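Local coordinates for protein extracellular ligand-binding receptor (Desulfohalobium retbaense DSM 5692, PDB 5ERE) that binds ketoleucine (2-oxo-4-methylpentanoic acid) in a periplasmic-binding-protein domain and cytosine in a tandem PAS-type sensor, and probably serves as an extracellular signalling receptor, at residues A[20-25]-A[38-43]; A[52-57]-A[76-81]; A[341-346]-A[373-378]; A[438-443]-A[549-554]. All blocks are in the same frame, centred on the assembly; numbering follows the deposited sequence.

Interaction 1: residues A[20-25]-A[38-43]; sequences EQQRAV and IVFKDG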
loop_
_atom_site.group_PDB
_atom_site.type_symbol
_atom_site.label_atom_id
_atom_site.label_comp_id
_atom_site.label_asym_id
_atom_site.label_seq_id
_atom_site.Cartn_x
_atom_site.Cartn_y
_atom_site.Cartn_z
ATOM N N GLU A 20 17.536 -20.417 7.997
ATOM C CA GLU A 20 16.481 -20.550 7.023
ATOM C C GLU A 20 16.976 -20.152 5.623
ATOM O O GLU A 20 16.774 -20.861 4.630
ATOM C CB GLU A 20 15.291 -19.688 7.437
ATOM C CG GLU A 20 14.124 -19.787 6.453
ATOM C CD GLU A 20 12.856 -19.153 6.962
ATOM O OE1 GLU A 20 12.226 -19.709 7.897
ATOM O OE2 GLU A 20 12.486 -18.103 6.418
ATOM N N GLN A 21 17.646 -19.014 5.555
ATOM C CA GLN A 21 18.150 -18.501 4.294
ATOM C C GLN A 21 19.200 -19.452 3.714
ATOM O O GLN A 21 19.199 -19.700 2.510
ATOM C CB GLN A 21 18.717 -17.101 4.471
ATOM C CG GLN A 21 17.673 -16.075 4.810
ATOM C CD GLN A 21 18.281 -14.737 5.270
ATOM O OE1 GLN A 21 19.197 -14.710 6.086
ATOM N NE2 GLN A 21 17.796 -13.651 4.717
ATOM N N GLN A 22 20.084 -19.967 4.563
ATOM C CA GLN A 22 21.102 -20.927 4.164
ATOM C C GLN A 22 20.484 -22.182 3.602
ATOM O O GLN A 22 20.899 -22.651 2.545
ATOM C CB GLN A 22 21.980 -21.281 5.346
ATOM C CG GLN A 22 23.001 -22.401 5.146
ATOM C CD GLN A 22 23.395 -23.012 6.481
ATOM O OE1 GLN A 22 24.373 -22.604 7.087
ATOM N NE2 GLN A 22 22.599 -23.985 6.965
ATOM N N ARG A 23 19.526 -22.740 4.330
ATOM C CA ARG A 23 18.748 -23.868 3.845
ATOM C C ARG A 23 18.103 -23.639 2.488
ATOM O O ARG A 23 18.172 -24.512 1.583
ATOM C CB ARG A 23 17.672 -24.179 4.884
ATOM C CG ARG A 23 18.252 -24.815 6.096
ATOM C CD ARG A 23 17.184 -25.006 7.182
ATOM N NE ARG A 23 17.714 -25.771 8.295
ATOM C CZ ARG A 23 17.045 -25.994 9.425
ATOM N NH1 ARG A 23 15.838 -25.491 9.599
ATOM N NH2 ARG A 23 17.590 -26.714 10.380
ATOM N N ALA A 24 17.472 -22.470 2.313
ATOM C CA ALA A 24 16.748 -22.241 1.081
ATOM C C ALA A 24 17.714 -22.108 -0.117
ATOM O O ALA A 24 17.428 -22.586 -1.208
ATOM C CB ALA A 24 15.895 -21.066 1.202
ATOM N N VAL A 25 18.871 -21.499 0.127
ATOM C CA VAL A 25 19.895 -21.299 -0.880
ATOM C C VAL A 25 20.477 -22.619 -1.338
ATOM O O VAL A 25 20.707 -22.812 -2.531
ATOM C CB VAL A 25 20.997 -20.405 -0.346
ATOM C CG1 VAL A 25 22.246 -20.490 -1.187
ATOM C CG2 VAL A 25 20.488 -18.992 -0.321
ATOM N N ILE A 38 28.381 -21.337 -4.009
ATOM C CA ILE A 38 28.082 -20.483 -2.858
ATOM C C ILE A 38 29.163 -20.611 -1.815
ATOM O O ILE A 38 29.614 -21.716 -1.544
ATOM C CB ILE A 38 26.742 -20.853 -2.197
ATOM C CG1 ILE A 38 25.571 -20.420 -3.073
ATOM C CG2 ILE A 38 26.589 -20.184 -0.845
ATOM C CD1 ILE A 38 25.415 -18.952 -3.201
ATOM N N VAL A 39 29.582 -19.494 -1.225
ATOM C CA VAL A 39 30.292 -19.557 0.048
ATOM C C VAL A 39 29.568 -18.633 1.063
ATOM O O VAL A 39 29.117 -17.539 0.737
ATOM C CB VAL A 39 31.792 -19.201 -0.099
ATOM C CG1 VAL A 39 32.459 -20.144 -1.119
ATOM C CG2 VAL A 39 32.001 -17.775 -0.530
ATOM N N PHE A 40 29.405 -19.145 2.271
ATOM C CA PHE A 40 28.652 -18.470 3.310
ATOM C C PHE A 40 29.634 -17.767 4.221
ATOM O O PHE A 40 30.713 -18.299 4.497
ATOM C CB PHE A 40 27.815 -19.448 4.109
ATOM C CG PHE A 40 26.667 -20.020 3.351
ATOM C CD1 PHE A 40 25.518 -19.271 3.157
ATOM C CD2 PHE A 40 26.738 -21.308 2.839
ATOM C CE1 PHE A 40 24.463 -19.790 2.463
ATOM C CE2 PHE A 40 25.668 -21.855 2.161
ATOM C CZ PHE A 40 24.529 -21.098 1.963
ATOM N N LYS A 41 29.277 -16.560 4.637
ATOM C CA LYS A 41 30.035 -15.856 5.665
ATOM C C LYS A 41 29.079 -15.390 6.774
ATOM O O LYS A 41 27.867 -15.197 6.557
ATOM C CB LYS A 41 30.799 -14.663 5.078
ATOM C CG LYS A 41 31.826 -15.021 3.975
ATOM C CD LYS A 41 32.996 -15.813 4.535
ATOM C CE LYS A 41 34.008 -16.133 3.439
ATOM N NZ LYS A 41 34.890 -17.264 3.828
ATOM N N ASP A 42 29.647 -15.207 7.961
ATOM C CA ASP A 42 28.873 -14.883 9.157
ATOM C C ASP A 42 28.944 -13.365 9.328
ATOM O O ASP A 42 29.999 -12.796 9.603
ATOM C CB ASP A 42 29.429 -15.651 10.360
ATOM C CG ASP A 42 28.562 -15.491 11.627
ATOM O OD1 ASP A 42 27.590 -14.715 11.617
ATOM O OD2 ASP A 42 28.839 -16.199 12.601
ATOM N N GLY A 43 27.827 -12.697 9.087
ATOM C CA GLY A 43 27.778 -11.257 9.255
ATOM C C GLY A 43 27.712 -10.816 10.721
ATOM O O GLY A 43 27.912 -9.644 11.021
#
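Phe-40, Gln-22 and Val-25 form an apolar helix-on-strand contact in the periplasmic-binding-protein part of the chain. Helix 15-32 lies here against strand 37-42, an edge strand of the parallel sheet. The two short segments run almost exactly antiparallel, at 176°, with axes 10.9 Å apart.

Phe-40 has the largest share of the contact. Gln-22 lays its aliphatic part over one face, with CG 4.0 Å from the centroid of the Phe-40 ring. This is a CH-pi contact made by a methylene, not by the amide. CG of Gln-22 stands anti to the backbone N (chi1 173°), and the chain runs on extended. The two side chains cross at about a right angle, with the amide and ring planes 68° apart. Ile-38 CG2, from the same strand, lies off-centre over the opposite face.

One turn on, Val-25 points toward the strand. Its CG1 branch touches both Ile-38 CG1 at 3.8 Å and Phe-40 CZ at 3.9 Å. Val-25 also packs on Ala-259 and Cys-263 of helix 254-271. Ile-38 meets Val-4 and Val-6 of strand 3-8.

The contact closes the beta-alpha-beta unit of strand 3-8, helix 15-32 and strand 37-42, a standard element of the periplasmic-binding-protein fold.

Interaction 2: residues A[52-57]-A[76-81]; sequences QAFQDL and SAIHPL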
loop_
_atom_site.group_PDB
_atom_site.type_symbol
_atom_site.label_atom_id
_atom_site.label_comp_id
_atom_site.label_asym_id
_atom_site.label_seq_id
_atom_site.Cartn_x
_atom_site.Cartn_y
_atom_site.Cartn_z
ATOM N N GLN A 52 33.448 -6.419 7.937
ATOM C CA GLN A 52 34.561 -7.359 8.028
ATOM C C GLN A 52 34.336 -8.627 7.199
ATOM O O GLN A 52 35.233 -9.043 6.468
ATOM C CB GLN A 52 34.814 -7.741 9.489
ATOM C CG GLN A 52 36.142 -8.425 9.725
ATOM C CD GLN A 52 37.310 -7.492 9.534
ATOM O OE1 GLN A 52 37.502 -6.562 10.318
ATOM N NE2 GLN A 52 38.097 -7.725 8.485
ATOM N N ALA A 53 33.158 -9.247 7.301
ATOM C CA ALA A 53 32.851 -10.414 6.446
ATOM C C ALA A 53 32.984 -10.072 4.962
ATOM O O ALA A 53 33.588 -10.820 4.193
ATOM C CB ALA A 53 31.441 -10.959 6.739
ATOM N N PHE A 54 32.430 -8.933 4.554
ATOM C CA PHE A 54 32.561 -8.499 3.169
ATOM C C PHE A 54 34.032 -8.332 2.743
ATOM O O PHE A 54 34.458 -8.915 1.736
ATOM C CB PHE A 54 31.809 -7.183 2.943
ATOM C CG PHE A 54 32.021 -6.597 1.573
ATOM C CD1 PHE A 54 31.384 -7.138 0.466
ATOM C CD2 PHE A 54 32.869 -5.509 1.390
ATOM C CE1 PHE A 54 31.593 -6.596 -0.794
ATOM C CE2 PHE A 54 33.077 -4.965 0.141
ATOM C CZ PHE A 54 32.443 -5.503 -0.955
ATOM N N GLN A 55 34.798 -7.543 3.499
ATOM C CA GLN A 55 36.198 -7.279 3.157
ATOM C C GLN A 55 37.001 -8.588 3.084
ATOM O O GLN A 55 37.818 -8.779 2.173
ATOM C CB GLN A 55 36.834 -6.318 4.174
ATOM C CG GLN A 55 36.251 -4.887 4.189
ATOM C CD GLN A 55 36.571 -4.090 2.924
ATOM O OE1 GLN A 55 37.277 -4.575 2.034
ATOM N NE2 GLN A 55 36.055 -2.855 2.844
ATOM N N ASP A 56 36.753 -9.486 4.034
ATOM C CA ASP A 56 37.412 -10.788 4.067
ATOM C C ASP A 56 37.022 -11.600 2.846
ATOM O O ASP A 56 37.855 -12.238 2.189
ATOM C CB ASP A 56 37.041 -11.551 5.350
ATOM C CG ASP A 56 37.697 -10.966 6.606
ATOM O OD1 ASP A 56 38.711 -10.246 6.478
ATOM O OD2 ASP A 56 37.208 -11.235 7.728
ATOM N N LEU A 57 35.737 -11.566 2.539
ATOM C CA LEU A 57 35.228 -12.242 1.368
ATOM C C LEU A 57 35.906 -11.741 0.081
ATOM O O LEU A 57 36.249 -12.535 -0.784
ATOM C CB LEU A 57 33.716 -12.055 1.314
ATOM C CG LEU A 57 32.964 -12.587 0.112
ATOM C CD1 LEU A 57 33.086 -14.101 0.028
ATOM C CD2 LEU A 57 31.513 -12.130 0.250
ATOM N N SER A 76 23.056 -1.891 4.158
ATOM C CA SER A 76 23.306 -0.467 4.012
ATOM C C SER A 76 24.817 -0.175 4.058
ATOM O O SER A 76 25.303 0.667 3.319
ATOM C CB SER A 76 22.544 0.315 5.087
ATOM O OG SER A 76 21.178 0.441 4.722
ATOM N N ALA A 77 25.554 -0.919 4.877
ATOM C CA ALA A 77 27.003 -0.745 5.010
ATOM C C ALA A 77 27.764 -1.332 3.819
ATOM O O ALA A 77 28.795 -0.802 3.410
ATOM C CB ALA A 77 27.490 -1.382 6.290
ATOM N N ILE A 78 27.287 -2.449 3.278
ATOM C CA ILE A 78 28.005 -3.094 2.179
ATOM C C ILE A 78 27.753 -2.349 0.853
ATOM O O ILE A 78 28.639 -2.281 0.002
ATOM C CB ILE A 78 27.622 -4.593 2.084
ATOM C CG1 ILE A 78 28.289 -5.324 3.260
ATOM C CG2 ILE A 78 28.048 -5.190 0.749
ATOM C CD1 ILE A 78 27.799 -6.745 3.569
ATOM N N HIS A 79 26.561 -1.774 0.704
ATOM C CA HIS A 79 26.141 -1.098 -0.528
ATOM C C HIS A 79 27.219 -0.159 -1.157
ATOM O O HIS A 79 27.593 -0.336 -2.324
ATOM C CB HIS A 79 24.841 -0.339 -0.244
ATOM C CG HIS A 79 24.496 0.709 -1.256
ATOM N ND1 HIS A 79 23.974 0.409 -2.491
ATOM C CD2 HIS A 79 24.558 2.063 -1.196
ATOM C CE1 HIS A 79 23.743 1.523 -3.157
ATOM N NE2 HIS A 79 24.094 2.542 -2.395
ATOM N N PRO A 80 27.734 0.824 -0.396
ATOM C CA PRO A 80 28.758 1.707 -0.994
ATOM C C PRO A 80 30.110 1.039 -1.224
ATOM O O PRO A 80 30.847 1.444 -2.116
ATOM C CB PRO A 80 28.899 2.830 0.033
ATOM C CG PRO A 80 28.433 2.223 1.319
ATOM C CD PRO A 80 27.322 1.286 0.936
ATOM N N LEU A 81 30.427 0.035 -0.418
ATOM C CA LEU A 81 31.677 -0.698 -0.540
ATOM C C LEU A 81 31.678 -1.587 -1.776
ATOM O O LEU A 81 32.642 -1.593 -2.529
ATOM C CB LEU A 81 31.923 -1.539 0.719
ATOM C CG LEU A 81 31.949 -0.716 2.007
ATOM C CD1 LEU A 81 32.192 -1.586 3.257
ATOM C CD2 LEU A 81 33.017 0.328 1.912
#
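Phe-54, Leu-81 and Ile-78 bury most of the surface between segments 52-57 and 76-81, on helices 47-60 and 72-84. The segments run in roughly the same direction. They cross at -34°, with axes 10.6 Å apart.

Phe-54 is the largest contributor. A chi1 of 174° swings its ring beside its own carbonyl carbon, and the ring reaches into the gap between the helices. Ile-78 comes over one face of this ring with its CG2 methyl, 4.3 Å from the Phe-54 centroid and 27° off the ring normal. That is a CH-pi contact. The other branch of Ile-78 meets the stem of the phenylalanine, with Ile-78 CG1 at 4.0 Å from Phe-54 CB. Leu-81, one turn later, uses its CB, 3.7 Å from Phe-54 CE2.

The far end of Leu-81 meets a different residue. Its CD1 lies 4.1 Å from Gln-55 NE2, where the glutamine chain bends at chi2 and brings its amide nearer. This is van der Waals packing.

With a serine in place of Phe-54, the Ile-78 methyl and Leu-81 CB would probably lose their shared partner, leaving a gap between the helices.

Phe-54 and Ile-78 also both rest on Ile-7 of strand 3-8. Two helices running the same way, side by side on one face of a parallel sheet, are typical of the alpha/beta lobes of periplasmic binding proteins.

Interaction 3: residues A[341-346]-A[373-378]; sequences KDMDRS and NENQYA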
loop_
_atom_site.group_PDB
_atom_site.type_symbol
_atom_site.label_atom_id
_atom_site.label_comp_id
_atom_site.label_asym_id
_atom_site.label_seq_id
_atom_site.Cartn_x
_atom_site.Cartn_y
_atom_site.Cartn_z
ATOM N N LYS A 341 -19.442 15.262 0.501
ATOM C CA LYS A 341 -20.088 16.123 1.486
ATOM C C LYS A 341 -19.448 17.502 1.441
ATOM O O LYS A 341 -20.147 18.509 1.540
ATOM C CB LYS A 341 -19.995 15.529 2.893
ATOM N N ASP A 342 -18.130 17.536 1.217
ATOM C CA ASP A 342 -17.386 18.785 1.146
ATOM C C ASP A 342 -17.817 19.565 -0.066
ATOM O O ASP A 342 -18.106 20.767 0.015
ATOM C CB ASP A 342 -15.872 18.548 1.094
ATOM C CG ASP A 342 -15.303 18.091 2.419
ATOM O OD1 ASP A 342 -15.883 18.437 3.465
ATOM O OD2 ASP A 342 -14.275 17.387 2.428
HETATM N N MSE A 343 -17.878 18.884 -1.198
HETATM C CA MSE A 343 -18.339 19.527 -2.411
HETATM C C MSE A 343 -19.727 20.065 -2.271
HETATM O O MSE A 343 -20.002 21.219 -2.602
HETATM C CB MSE A 343 -18.333 18.558 -3.604
HETATM C CG MSE A 343 -17.011 18.315 -4.233
HETATM SE SE MSE A 343 -17.184 16.802 -5.522
HETATM C CE MSE A 343 -18.658 17.401 -6.259
ATOM N N ASP A 344 -20.636 19.216 -1.787
ATOM C CA ASP A 344 -22.019 19.633 -1.589
ATOM C C ASP A 344 -22.142 20.907 -0.720
ATOM O O ASP A 344 -22.864 21.858 -1.062
ATOM C CB ASP A 344 -22.799 18.477 -0.954
ATOM C CG ASP A 344 -24.277 18.662 -1.047
ATOM O OD1 ASP A 344 -24.774 18.965 -2.153
ATOM O OD2 ASP A 344 -24.936 18.497 -0.002
ATOM N N ARG A 345 -21.442 20.932 0.403
ATOM C CA ARG A 345 -21.431 22.138 1.242
ATOM C C ARG A 345 -20.885 23.381 0.525
ATOM O O ARG A 345 -21.405 24.507 0.685
ATOM C CB ARG A 345 -20.595 21.906 2.484
ATOM C CG ARG A 345 -21.371 21.438 3.673
ATOM C CD ARG A 345 -20.498 21.537 4.910
ATOM N NE ARG A 345 -19.658 20.353 5.073
ATOM C CZ ARG A 345 -18.374 20.259 4.726
ATOM N NH1 ARG A 345 -17.718 21.291 4.187
ATOM N NH2 ARG A 345 -17.735 19.110 4.930
ATOM N N SER A 346 -19.819 23.202 -0.238
ATOM C CA SER A 346 -19.197 24.361 -0.901
ATOM C C SER A 346 -20.125 24.897 -1.976
ATOM O O SER A 346 -20.243 26.089 -2.165
ATOM C CB SER A 346 -17.844 24.002 -1.511
ATOM O OG SER A 346 -18.017 23.141 -2.646
ATOM N N ASN A 373 -11.316 26.780 -6.212
ATOM C CA ASN A 373 -10.204 26.588 -5.284
ATOM C C ASN A 373 -10.598 25.721 -4.072
ATOM O O ASN A 373 -9.755 25.029 -3.507
ATOM C CB ASN A 373 -9.674 27.942 -4.773
ATOM C CG ASN A 373 -8.714 28.606 -5.724
ATOM O OD1 ASN A 373 -8.474 28.133 -6.839
ATOM N ND2 ASN A 373 -8.175 29.736 -5.303
ATOM N N GLU A 374 -11.870 25.792 -3.685
ATOM C CA GLU A 374 -12.424 25.005 -2.567
ATOM C C GLU A 374 -12.638 23.538 -2.924
ATOM O O GLU A 374 -12.894 22.709 -2.056
ATOM C CB GLU A 374 -13.761 25.604 -2.114
ATOM C CG GLU A 374 -13.555 26.893 -1.239
ATOM C CD GLU A 374 -14.848 27.649 -0.933
ATOM O OE1 GLU A 374 -15.847 27.521 -1.688
ATOM O OE2 GLU A 374 -14.857 28.381 0.079
ATOM N N ASN A 375 -12.527 23.217 -4.204
ATOM C CA ASN A 375 -12.810 21.846 -4.668
ATOM C C ASN A 375 -11.630 21.248 -5.406
ATOM O O ASN A 375 -11.466 21.406 -6.613
ATOM C CB ASN A 375 -14.076 21.858 -5.523
ATOM C CG ASN A 375 -15.329 21.936 -4.663
ATOM O OD1 ASN A 375 -15.657 20.969 -3.998
ATOM N ND2 ASN A 375 -15.983 23.102 -4.609
ATOM N N GLN A 376 -10.800 20.533 -4.674
ATOM C CA GLN A 376 -9.596 20.050 -5.289
ATOM C C GLN A 376 -9.880 18.978 -6.350
ATOM O O GLN A 376 -9.019 18.751 -7.171
ATOM C CB GLN A 376 -8.626 19.519 -4.234
ATOM C CG GLN A 376 -8.832 18.109 -3.814
ATOM C CD GLN A 376 -7.896 17.706 -2.685
ATOM O OE1 GLN A 376 -8.191 17.918 -1.511
ATOM N NE2 GLN A 376 -6.760 17.135 -3.043
ATOM N N TYR A 377 -11.064 18.353 -6.347
ATOM C CA TYR A 377 -11.421 17.336 -7.376
ATOM C C TYR A 377 -12.271 17.896 -8.504
ATOM O O TYR A 377 -12.790 17.142 -9.336
ATOM C CB TYR A 377 -12.151 16.128 -6.726
ATOM C CG TYR A 377 -11.228 15.391 -5.799
ATOM C CD1 TYR A 377 -10.202 14.587 -6.303
ATOM C CD2 TYR A 377 -11.310 15.583 -4.416
ATOM C CE1 TYR A 377 -9.320 13.933 -5.458
ATOM C CE2 TYR A 377 -10.442 14.928 -3.557
ATOM C CZ TYR A 377 -9.461 14.103 -4.075
ATOM O OH TYR A 377 -8.605 13.481 -3.207
ATOM N N ALA A 378 -12.381 19.227 -8.559
ATOM C CA ALA A 378 -13.080 19.903 -9.656
ATOM C C ALA A 378 -12.230 20.005 -10.910
ATOM O O ALA A 378 -11.028 20.186 -10.862
ATOM C CB ALA A 378 -13.520 21.302 -9.230
HETATM O O HOH W 1 -18.388 27.967 -1.653
#
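Asn-375 and Ser-346 make the tight, polar part of this contact. It joins the long helix 324-357 to the turn that follows helix 362-374. Asn-375 ND2 donates to Ser-346 OG at 2.8 Å. The bond is nearly straight (167°), and the oxygen lies close to the amide plane.

Ser-346 OG sits between its backbone N and carbonyl carbon (chi1 70°). From there it also donates to Met-343 O one turn back, at 2.8 Å. The hydroxyl thus accepts from one segment and donates within the other. Asn-375 ND2 has a second acceptor in Leu-371 O, which further fixes the amide.

The other end of the amide faces Met-343, modelled as selenomethionine. Met-343 CG lies 3.0 Å from Asn-375 OD1, an unusually short and possibly strained approach. The two side chains cross at about a right angle. Beyond this, Met-343 packs on Leu-438 and Thr-457.

The Glu-374 side is looser and wetter. Its OE1 comes no nearer than 4.1 Å to Ser-346 CB. One water bridges the gap, donating to Ser-346 O at 2.7 Å and to Glu-374 OE1 at 2.6 Å.

A leucine in place of Asn-375 would probably leave Ser-346 OG without its donor and Leu-371 O without this partner.

With two acceptors for its ND2 and a hydroxyl that both accepts and donates, the buried amide is probably held in one orientation. The solvent-side link depends on a water and is probably weaker.

Interaction 4: residues A[438-443]-A[549-554]; sequences LEHPVF and GLHGTN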
loop_
_atom_site.group_PDB
_atom_site.type_symbol
_atom_site.label_atom_id
_atom_site.label_comp_id
_atom_site.label_asym_id
_atom_site.label_seq_id
_atom_site.Cartn_x
_atom_site.Cartn_y
_atom_site.Cartn_z
ATOM N N LEU A 438 -22.204 18.063 -9.811
ATOM C CA LEU A 438 -23.013 18.357 -8.627
ATOM C C LEU A 438 -23.557 19.765 -8.749
ATOM O O LEU A 438 -22.773 20.721 -8.882
ATOM C CB LEU A 438 -22.178 18.197 -7.346
ATOM C CG LEU A 438 -22.790 18.614 -6.002
ATOM C CD1 LEU A 438 -24.086 17.940 -5.715
ATOM C CD2 LEU A 438 -21.797 18.289 -4.907
ATOM N N GLU A 439 -24.883 19.900 -8.736
ATOM C CA GLU A 439 -25.522 21.220 -8.893
ATOM C C GLU A 439 -26.471 21.591 -7.774
ATOM O O GLU A 439 -27.216 20.754 -7.264
ATOM C CB GLU A 439 -26.298 21.304 -10.199
ATOM C CG GLU A 439 -25.479 20.995 -11.456
ATOM C CD GLU A 439 -25.597 22.052 -12.576
ATOM O OE1 GLU A 439 -26.178 23.145 -12.359
ATOM O OE2 GLU A 439 -25.075 21.792 -13.689
ATOM N N HIS A 440 -26.437 22.858 -7.391
ATOM C CA HIS A 440 -27.447 23.404 -6.490
ATOM C C HIS A 440 -28.216 24.499 -7.208
ATOM O O HIS A 440 -27.632 25.286 -7.964
ATOM C CB HIS A 440 -26.823 23.950 -5.205
ATOM C CG HIS A 440 -26.439 22.891 -4.222
ATOM N ND1 HIS A 440 -27.003 22.806 -2.967
ATOM C CD2 HIS A 440 -25.565 21.863 -4.311
ATOM C CE1 HIS A 440 -26.468 21.784 -2.318
ATOM N NE2 HIS A 440 -25.598 21.195 -3.113
ATOM N N PRO A 441 -29.529 24.568 -6.952
ATOM C CA PRO A 441 -30.314 25.674 -7.493
ATOM C C PRO A 441 -29.992 26.983 -6.802
ATOM O O PRO A 441 -29.579 27.016 -5.630
ATOM C CB PRO A 441 -31.759 25.256 -7.206
ATOM C CG PRO A 441 -31.658 24.430 -5.962
ATOM C CD PRO A 441 -30.342 23.701 -6.069
ATOM N N VAL A 442 -30.209 28.048 -7.547
ATOM C CA VAL A 442 -30.024 29.401 -7.057
ATOM C C VAL A 442 -31.311 30.197 -7.109
ATOM O O VAL A 442 -31.991 30.215 -8.123
ATOM C CB VAL A 442 -28.962 30.160 -7.873
ATOM C CG1 VAL A 442 -28.793 31.580 -7.328
ATOM C CG2 VAL A 442 -27.640 29.396 -7.878
ATOM N N PHE A 443 -31.595 30.920 -6.024
ATOM C CA PHE A 443 -32.794 31.750 -5.941
ATOM C C PHE A 443 -32.418 33.198 -5.627
ATOM O O PHE A 443 -31.532 33.444 -4.800
ATOM C CB PHE A 443 -33.762 31.214 -4.871
ATOM C CG PHE A 443 -34.063 29.744 -5.005
ATOM C CD1 PHE A 443 -33.225 28.803 -4.442
ATOM C CD2 PHE A 443 -35.168 29.314 -5.709
ATOM C CE1 PHE A 443 -33.490 27.454 -4.588
ATOM C CE2 PHE A 443 -35.439 27.987 -5.845
ATOM C CZ PHE A 443 -34.599 27.053 -5.281
ATOM N N GLY A 549 -22.983 8.263 -2.588
ATOM C CA GLY A 549 -23.681 9.218 -3.430
ATOM C C GLY A 549 -24.309 10.385 -2.700
ATOM O O GLY A 549 -24.106 10.556 -1.500
ATOM N N LEU A 550 -25.072 11.179 -3.441
ATOM C CA LEU A 550 -25.807 12.311 -2.901
ATOM C C LEU A 550 -27.128 12.513 -3.631
ATOM O O LEU A 550 -27.243 12.201 -4.821
ATOM C CB LEU A 550 -24.992 13.619 -3.012
ATOM C CG LEU A 550 -23.669 13.837 -2.283
ATOM C CD1 LEU A 550 -22.981 15.118 -2.790
ATOM C CD2 LEU A 550 -23.912 13.929 -0.765
ATOM N N HIS A 551 -28.112 13.042 -2.905
ATOM C CA HIS A 551 -29.331 13.583 -3.502
ATOM C C HIS A 551 -30.058 12.550 -4.368
ATOM O O HIS A 551 -30.675 12.916 -5.379
ATOM C CB HIS A 551 -29.017 14.818 -4.350
ATOM C CG HIS A 551 -28.268 15.886 -3.620
ATOM N ND1 HIS A 551 -28.731 16.442 -2.441
ATOM C CD2 HIS A 551 -27.097 16.509 -3.897
ATOM C CE1 HIS A 551 -27.874 17.359 -2.026
ATOM N NE2 HIS A 551 -26.874 17.422 -2.891
ATOM N N GLY A 552 -29.982 11.280 -3.960
ATOM C CA GLY A 552 -30.691 10.206 -4.638
ATOM C C GLY A 552 -29.940 9.567 -5.788
ATOM O O GLY A 552 -30.461 8.658 -6.439
ATOM N N THR A 553 -28.716 10.033 -6.035
ATOM C CA THR A 553 -27.842 9.440 -7.064
ATOM C C THR A 553 -26.758 8.673 -6.336
ATOM O O THR A 553 -25.889 9.233 -5.681
ATOM C CB THR A 553 -27.234 10.485 -7.992
ATOM O OG1 THR A 553 -28.292 11.177 -8.649
ATOM C CG2 THR A 553 -26.268 9.842 -9.058
ATOM N N ASN A 554 -26.883 7.367 -6.379
ATOM C CA ASN A 554 -25.955 6.495 -5.701
ATOM C C ASN A 554 -25.182 5.611 -6.678
ATOM O O ASN A 554 -25.720 5.184 -7.696
ATOM C CB ASN A 554 -26.714 5.648 -4.673
ATOM C CG ASN A 554 -27.474 6.510 -3.673
ATOM O OD1 ASN A 554 -26.880 7.272 -2.908
ATOM N ND2 ASN A 554 -28.788 6.416 -3.698
#
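Leu-438 and His-551 touch where strand 434-443 meets the hairpin turn between strands 541-550 and 553-561. Leu-438 CD1 reaches the edge of the imidazole, close to its plane, 3.8 Å from His-551 CD2. The other methyl, Leu-438 CD2, packs on Leu-550 CD1 at 4.0 Å. Chi1 of 173° with chi2 of 55° turns the methyls of Leu-438 one to each neighbour.

His-440 completes the first shell. Its ring and that of His-551 have centroids 5.6 Å apart, with planes at 83°. The two NE2 atoms are 4.0 Å apart and do not bond to each other. Both instead hydrogen-bond to OD1 of Asp-344, on helix 324-357. One carboxylate oxygen therefore fixes how both imidazoles are turned. Each NE2 would then carry a hydrogen, and the nearby carboxylate would probably make a positive charge on an imidazole easier to bear.

The turn itself places Leu-550 and His-551. It is a type I' beta turn, closed by Leu-550 N to Thr-553 O at 3.1 Å and Thr-553 N to Leu-550 O at 2.9 Å. Gly-552, within the turn, and Gly-549, just before it, have backbone angles that leave no room for a side chain.

Further out, Glu-439 points away from the turn and touches the bound cytosine. Strand 434-443 pairs with strand 449-457, helix 324-357 sets Phe-340 against Leu-550, and Pro-421 touches both histidines.

Interactions 1 and 2 lie in the periplasmic-binding-protein part, and interactions 3 and 4 in the sensor part, with centres 54 to 64 Å apart between the pairs. Interactions 1 and 2 are joined through consecutive elements, where Lys-41 and Val-39 of strand 37-42 pack on Leu-57 of helix 47-60. Both are mainly apolar, each built round one phenylalanine. Helix 324-357 connects interactions 3 and 4: its segment 341-346 packs against interaction 4. Interaction 3 is bonded directly and through water. Interaction 4 is mostly van der Waals across its segments, with its polar grip from the helix. All four are partly buried, but only interaction 3 has an exposed touching residue, Glu-374.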